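Side-chain contact in export chaperone SatS (Mycobacterium tuberculosis H37Rv, PDB 6DNM), which acts as a chaperone for the SecA2 protein export pathway of the bacterium: residues R147-G150 and Q151-Y155. Residues are numbered along the deposited sequence; the frame is centred on the assembly and turned at random.
Sequences RPLG and QLVAY
Gln-151 N reaches back to Arg-147 O at 2.8 Å, and with this bond the N-cap residue Arg-147 starts the helix 148-157. Three more i to i+4 bonds follow: Leu-152 N to Pro-148 O, Val-153 N to Leu-149 O and Ala-154 N to Gly-150 O, the straightest being that of Val-153, with an N-H...O angle of 173°. These opening turns of an alpha-helix exemplify proline at the first position after the N-cap, where its missing N-H is tolerated because amides there have no helix carbonyl behind them; Leu-149 N, in the same situation, is given a partner by Glu-175 OE1. The Pro-148 carbonyl takes a second bond: a water donates to Pro-148 O at 2.7 Å and to Gln-151 OE1 at 2.8 Å, tying the exposed, extended Gln-151 side chain to the backbone one turn back. On the buried side, Leu-149 CD1 packs against Val-153 CG2 at 3.9 Å, the two side chains crossing at a slant. Val-153 CG1 is anti to the backbone N (chi1 169°), leaving CG2 beside that N and 3.3 Å from Leu-149 O. Leu-149 and Leu-152 meet Phe-108 of helix 104-110, Val-153 rests on helix 117-134, and Pro-148 and Leu-152 touch Ala-171 and Ala-172 of helix 170-185.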
# COMPACT_ATOMS: atom_id res chain seq x y z
N ARG A 147 -19.37 1.32 12.00
CA ARG A 147 -19.44 2.58 11.27
C ARG A 147 -19.89 2.35 9.84
O ARG A 147 -19.68 1.27 9.28
CB ARG A 147 -18.07 3.24 11.27
CG ARG A 147 -17.56 3.57 12.64
CD ARG A 147 -16.20 4.22 12.56
NE ARG A 147 -15.56 4.24 13.87
CZ ARG A 147 -15.55 5.29 14.68
NH1 ARG A 147 -14.96 5.20 15.87
NH2 ARG A 147 -16.14 6.42 14.32
N PRO A 148 -20.48 3.38 9.21
CA PRO A 148 -20.97 3.21 7.82
C PRO A 148 -19.94 2.62 6.86
O PRO A 148 -20.23 1.65 6.15
CB PRO A 148 -21.40 4.63 7.44
CG PRO A 148 -21.85 5.23 8.74
CD PRO A 148 -20.93 4.65 9.80
N LEU A 149 -18.72 3.16 6.84
CA LEU A 149 -17.70 2.64 5.93
C LEU A 149 -17.30 1.22 6.30
O LEU A 149 -17.21 0.35 5.43
CB LEU A 149 -16.49 3.56 5.91
CG LEU A 149 -15.35 3.08 5.01
CD1 LEU A 149 -15.78 3.02 3.55
CD2 LEU A 149 -14.14 3.98 5.17
N GLY A 150 -17.02 0.97 7.58
CA GLY A 150 -16.61 -0.37 7.99
C GLY A 150 -17.67 -1.41 7.70
O GLY A 150 -17.36 -2.53 7.28
N GLN A 151 -18.94 -1.05 7.91
CA GLN A 151 -20.04 -1.94 7.58
C GLN A 151 -20.11 -2.22 6.08
O GLN A 151 -20.29 -3.37 5.65
CB GLN A 151 -21.33 -1.29 8.08
CG GLN A 151 -22.62 -1.95 7.69
CD GLN A 151 -23.80 -1.06 8.03
OE1 GLN A 151 -24.37 -0.40 7.16
NE2 GLN A 151 -24.19 -1.04 9.31
N LEU A 152 -19.93 -1.19 5.26
CA LEU A 152 -19.99 -1.36 3.81
C LEU A 152 -18.82 -2.22 3.30
O LEU A 152 -19.01 -3.12 2.48
CB LEU A 152 -20.01 0.01 3.14
CG LEU A 152 -20.24 0.07 1.63
CD1 LEU A 152 -21.39 -0.82 1.18
CD2 LEU A 152 -20.48 1.51 1.20
N VAL A 153 -17.61 -1.94 3.79
CA VAL A 153 -16.45 -2.72 3.40
C VAL A 153 -16.63 -4.18 3.78
O VAL A 153 -16.39 -5.09 2.97
CB VAL A 153 -15.19 -2.12 4.04
CG1 VAL A 153 -13.99 -3.06 3.89
CG2 VAL A 153 -14.90 -0.76 3.42
N ALA A 154 -17.07 -4.44 5.02
CA ALA A 154 -17.25 -5.83 5.46
C ALA A 154 -18.26 -6.55 4.57
O ALA A 154 -18.06 -7.72 4.21
CB ALA A 154 -17.65 -5.88 6.93
N TYR A 155 -19.33 -5.86 4.19
CA TYR A 155 -20.33 -6.47 3.32
C TYR A 155 -19.75 -6.84 1.96
O TYR A 155 -19.94 -7.96 1.47
CB TYR A 155 -21.54 -5.56 3.18
CG TYR A 155 -22.57 -6.16 2.24
CD1 TYR A 155 -23.45 -7.14 2.68
CD2 TYR A 155 -22.65 -5.76 0.91
CE1 TYR A 155 -24.38 -7.71 1.83
CE2 TYR A 155 -23.58 -6.33 0.05
CZ TYR A 155 -24.44 -7.30 0.52
OH TYR A 155 -25.37 -7.87 -0.34
O HOH W 1 -22.69 0.95 5.30